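PDB 2PQG: ribosome-inactivating protein 3 from Zea mays, which is a plant member of the ribosome-inactivating protein family, with its mixed beta-sheet and helical fold. Local coordinates for residues 56-61 / 131-136; 6-11 / 126-131. One frame throughout, in Å; residues are numbered along the deposited sequence.

In the fold
Interactions 1 and 2 both join helix 125-135 to the C-terminal ends of two neighbouring strands at one edge of the mixed sheet, and their centres lie about 8 Å apart. Residues 56-61 continue from strand 51-57 and residues 6-11 from its parallel neighbour, the outermost strand 2-7. The two strands are hydrogen-bonded, Lys57 N to Phe6 O (3.0 Å). Beyond the strand ends the contacts meet again, where Arg59 N approaches Glu9 OE2 at 2.8 Å, a probable hydrogen bond. Successive turns of the helix serve the two strand ends, Met128 and Thr129 in interaction 2, Val132 and Asn133 in interaction 1, and Ala131 belongs to both helical segments.

Interaction 1. Residues 56-61 / 131-136; sequences LKTRTS and AVNDLA
Asn133 reaches from helix 125-135 into the turn that follows strand 51-57, and its amide grips Thr58. At the root of the side chain, CB itself makes no contact with the turn within 4.2 Å; CG, anti to the carbonyl carbon (chi1 -73°), brings the amide across to it. CG passes 3.6 Å from Thr58 CG2. Beyond it the amide divides: ND2 donates to Thr58 OG1 over 3.1 Å, a nearly straight bond (171°) with the acceptor in the amide plane, while OD1 receives a hydrogen bond from a water that in turn accepts one from Thr60 OG1. With both ends of the amide engaged, its rotation is well defined. Ser61 CB adds a further contact, 3.6 Å from ND2.

The acceptor is itself tied into the turn. Thr58 OG1 sits between its own backbone N and carbonyl carbon (chi1 72°), where it takes Thr60 N at 2.6 Å and Ser61 N as well as the asparagine amide. Three N-H groups therefore converge on one hydroxyl oxygen, which links the fold of the turn to the helix.

Beside this polar cluster lies an apolar patch. Val132 turns its two methyls to different partners: CG2 packs 3.6 Å from Leu56 CB and also touches Leu56 CD1, whereas CG1 lies against the carbonyl oxygen of Leu56 and, more loosely, Thr58 CG2. Val132 also touches Ile63 of the next strand, 62-68, so the valine spans both arms of the hairpin.

The backbone bond from Thr58 N to Ser61 O (2.9 Å) closes the connection between the antiparallel strands 51-57 and 62-68. The whole is a beta-hairpin whose turn contains an ST turn and ST motif begun by Thr58, docked against a helix of the ribosome-inactivating protein fold.

Interaction 2. Residues 6-11 / 126-131; sequences FPVEDA and AEMTRA
Met128, Val8 and Thr129 supply most of the surface where helix 125-135 packs on a type I beta turn, Pro7 to Asp10, at the end of the sheet's outermost strand, 2-7. The Met128 sulfur makes a Met-aromatic contact with Phe6. SD lies in the ring plane at its edge, 5.0 Å from the centroid and 89° off the normal, and touches CD1 and CE1. An extended run as far as SD, with CG anti to the backbone N (chi1 -173°), carries the sulfur out to that edge. Met128 also touches Leu180 and Met183 of helix 171-189, so it lies between that helix and the strand end.

Val8 points a single methyl at the helix. Its CG1 lies 4.0 Å from Met128 CG and at 3.2 Å from Thr129 OG1, wedged between the two helical side chains. That hydroxyl is hydrogen-bonded back to the carbonyl of Arg125, and Arg125 also donates to Val8 O.

Thr129 presents its methyl to the shaft of Glu9, which crosses it at about a right angle while OE2 accepts from Arg59 N; Thr129 CG2 rests 3.7 Å from Glu9 CG.

Interaction 1. Residues 56-61 / 131-136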
# COMPACT_ATOMS: atom_id res chain seq x y z
N LEU A 56 7.11 10.43 3.47
CA LEU A 56 6.60 11.18 2.34
C LEU A 56 6.42 12.65 2.75
O LEU A 56 5.65 12.98 3.65
CB LEU A 56 5.25 10.61 1.89
CG LEU A 56 5.23 9.10 1.66
CD1 LEU A 56 3.81 8.67 1.27
CD2 LEU A 56 6.22 8.72 0.58
N LYS A 57 7.14 13.52 2.06
CA LYS A 57 7.09 14.95 2.37
C LYS A 57 6.54 15.79 1.24
O LYS A 57 6.73 15.46 0.05
CB LYS A 57 8.49 15.47 2.67
CG LYS A 57 9.42 14.48 3.36
CD LYS A 57 10.89 14.80 3.11
CE LYS A 57 11.50 15.55 4.27
NZ LYS A 57 12.08 16.85 3.84
N THR A 58 5.82 16.84 1.59
CA THR A 58 5.43 17.85 0.62
C THR A 58 6.33 19.06 0.76
O THR A 58 7.47 18.97 1.20
CB THR A 58 3.97 18.28 0.81
OG1 THR A 58 3.85 19.06 2.01
CG2 THR A 58 3.06 17.06 0.92
N ARG A 59 5.79 20.21 0.36
CA ARG A 59 6.39 21.51 0.66
C ARG A 59 5.84 22.03 1.99
O ARG A 59 6.39 22.96 2.59
CB ARG A 59 5.98 22.52 -0.42
CG ARG A 59 5.96 23.98 0.05
CD ARG A 59 5.47 24.93 -1.02
NE ARG A 59 5.67 26.33 -0.64
CZ ARG A 59 5.21 26.88 0.48
NH1 ARG A 59 4.53 26.15 1.35
NH2 ARG A 59 5.43 28.16 0.74
N THR A 60 4.75 21.42 2.44
CA THR A 60 4.05 21.89 3.63
C THR A 60 4.27 20.95 4.82
O THR A 60 4.74 21.37 5.87
CB THR A 60 2.54 22.04 3.38
OG1 THR A 60 2.31 23.14 2.49
CG2 THR A 60 1.80 22.29 4.69
N SER A 61 3.92 19.68 4.63
CA SER A 61 3.83 18.74 5.72
C SER A 61 4.53 17.43 5.37
O SER A 61 5.27 17.36 4.39
CB SER A 61 2.37 18.46 6.05
OG SER A 61 2.25 17.85 7.32
N ALA A 131 -2.99 13.41 -0.11
CA ALA A 131 -3.12 12.33 0.87
C ALA A 131 -2.21 12.57 2.07
O ALA A 131 -2.63 12.42 3.22
CB ALA A 131 -2.79 11.00 0.22
N VAL A 132 -0.95 12.94 1.80
CA VAL A 132 -0.00 13.20 2.87
C VAL A 132 -0.43 14.43 3.67
O VAL A 132 -0.47 14.40 4.90
CB VAL A 132 1.43 13.41 2.32
CG1 VAL A 132 2.37 13.86 3.44
CG2 VAL A 132 1.95 12.11 1.72
N ASN A 133 -0.76 15.51 2.97
CA ASN A 133 -1.17 16.73 3.66
C ASN A 133 -2.40 16.50 4.51
O ASN A 133 -2.53 17.06 5.60
CB ASN A 133 -1.41 17.85 2.64
CG ASN A 133 -0.11 18.39 2.05
OD1 ASN A 133 -0.10 18.99 0.98
ND2 ASN A 133 1.00 18.18 2.77
N ASP A 134 -3.29 15.64 4.03
CA ASP A 134 -4.52 15.30 4.73
C ASP A 134 -4.22 14.46 5.97
O ASP A 134 -4.63 14.80 7.08
CB ASP A 134 -5.45 14.51 3.81
CG ASP A 134 -6.90 14.60 4.22
OD1 ASP A 134 -7.20 14.50 5.42
OD2 ASP A 134 -7.75 14.77 3.32
N LEU A 135 -3.49 13.36 5.77
CA LEU A 135 -3.14 12.46 6.87
C LEU A 135 -2.20 13.08 7.90
O LEU A 135 -2.16 12.65 9.06
CB LEU A 135 -2.55 11.16 6.31
CG LEU A 135 -3.54 10.31 5.51
CD1 LEU A 135 -2.82 9.13 4.88
CD2 LEU A 135 -4.68 9.83 6.43
N ALA A 136 -1.44 14.08 7.48
CA ALA A 136 -0.52 14.76 8.39
C ALA A 136 -1.35 15.43 9.47
O ALA A 136 -0.83 15.80 10.52
CB ALA A 136 0.30 15.80 7.65
O HOH W 1 1.78 21.20 0.30

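Interaction 2. Residues 6-11 / 126-131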
# COMPACT_ATOMS: atom_id res chain seq x y z
N PHE A 6 10.78 10.41 0.23
CA PHE A 6 10.29 10.81 -1.08
C PHE A 6 9.68 12.23 -1.03
O PHE A 6 8.70 12.47 -0.32
CB PHE A 6 9.23 9.84 -1.61
CG PHE A 6 8.82 10.13 -3.01
CD1 PHE A 6 7.48 10.15 -3.36
CD2 PHE A 6 9.77 10.43 -3.98
CE1 PHE A 6 7.09 10.49 -4.66
CE2 PHE A 6 9.39 10.77 -5.28
CZ PHE A 6 8.05 10.79 -5.62
N PRO A 7 10.28 13.19 -1.76
CA PRO A 7 9.82 14.59 -1.82
C PRO A 7 8.66 14.65 -2.79
O PRO A 7 8.81 15.06 -3.95
CB PRO A 7 11.06 15.33 -2.31
CG PRO A 7 11.74 14.29 -3.18
CD PRO A 7 11.55 12.99 -2.48
N VAL A 8 7.48 14.23 -2.33
CA VAL A 8 6.30 14.16 -3.18
C VAL A 8 6.32 15.25 -4.25
O VAL A 8 6.40 14.97 -5.44
CB VAL A 8 5.01 14.27 -2.36
CG1 VAL A 8 3.80 13.94 -3.23
CG2 VAL A 8 5.07 13.36 -1.14
N GLU A 9 6.24 16.50 -3.80
CA GLU A 9 5.95 17.61 -4.68
C GLU A 9 7.05 17.95 -5.67
O GLU A 9 6.82 18.69 -6.62
CB GLU A 9 5.59 18.85 -3.85
CG GLU A 9 4.23 18.78 -3.18
CD GLU A 9 3.73 20.15 -2.76
OE1 GLU A 9 3.27 20.92 -3.63
OE2 GLU A 9 3.80 20.47 -1.55
N ASP A 10 8.23 17.39 -5.43
CA ASP A 10 9.36 17.63 -6.30
C ASP A 10 9.17 16.97 -7.66
O ASP A 10 9.51 15.81 -7.84
CB ASP A 10 10.64 17.10 -5.66
CG ASP A 10 11.85 17.39 -6.50
OD1 ASP A 10 11.69 18.04 -7.56
OD2 ASP A 10 12.96 16.97 -6.11
N ALA A 11 8.65 17.75 -8.61
CA ALA A 11 8.39 17.27 -9.95
C ALA A 11 9.62 16.69 -10.66
O ALA A 11 9.48 15.88 -11.57
CB ALA A 11 7.81 18.38 -10.78
N ALA A 126 -0.11 14.48 -7.55
CA ALA A 126 -1.05 15.40 -6.91
C ALA A 126 -1.90 14.65 -5.89
O ALA A 126 -2.20 15.16 -4.81
CB ALA A 126 -1.94 16.07 -7.96
N GLU A 127 -2.29 13.42 -6.25
CA GLU A 127 -3.09 12.56 -5.39
C GLU A 127 -2.31 12.18 -4.14
O GLU A 127 -2.87 12.07 -3.06
CB GLU A 127 -3.49 11.28 -6.14
CG GLU A 127 -4.40 11.48 -7.34
CD GLU A 127 -5.84 11.79 -6.95
OE1 GLU A 127 -6.20 11.57 -5.77
OE2 GLU A 127 -6.60 12.24 -7.84
N MET A 128 -1.00 11.98 -4.29
CA MET A 128 -0.15 11.63 -3.16
C MET A 128 0.13 12.86 -2.28
O MET A 128 0.29 12.74 -1.06
CB MET A 128 1.17 11.02 -3.64
CG MET A 128 2.03 10.48 -2.52
SD MET A 128 3.61 9.80 -3.09
CE MET A 128 3.14 8.21 -3.71
N THR A 129 0.20 14.03 -2.91
CA THR A 129 0.44 15.28 -2.18
C THR A 129 -0.73 15.57 -1.22
O THR A 129 -0.51 15.88 -0.05
CB THR A 129 0.62 16.48 -3.15
OG1 THR A 129 1.78 16.26 -3.96
CG2 THR A 129 0.79 17.79 -2.38
N ARG A 130 -1.95 15.45 -1.72
CA ARG A 130 -3.14 15.70 -0.92
C ARG A 130 -3.34 14.66 0.19
O ARG A 130 -3.81 14.98 1.28
CB ARG A 130 -4.39 15.75 -1.81
CG ARG A 130 -4.42 16.94 -2.75
CD ARG A 130 -5.82 17.20 -3.27
NE ARG A 130 -6.25 16.20 -4.25
CZ ARG A 130 -5.80 16.15 -5.50
NH1 ARG A 130 -4.90 17.03 -5.93
NH2 ARG A 130 -6.25 15.21 -6.33
N ALA A 131 -2.99 13.41 -0.11
CA ALA A 131 -3.12 12.33 0.87
C ALA A 131 -2.21 12.57 2.07
O ALA A 131 -2.63 12.42 3.22
CB ALA A 131 -2.79 11.00 0.22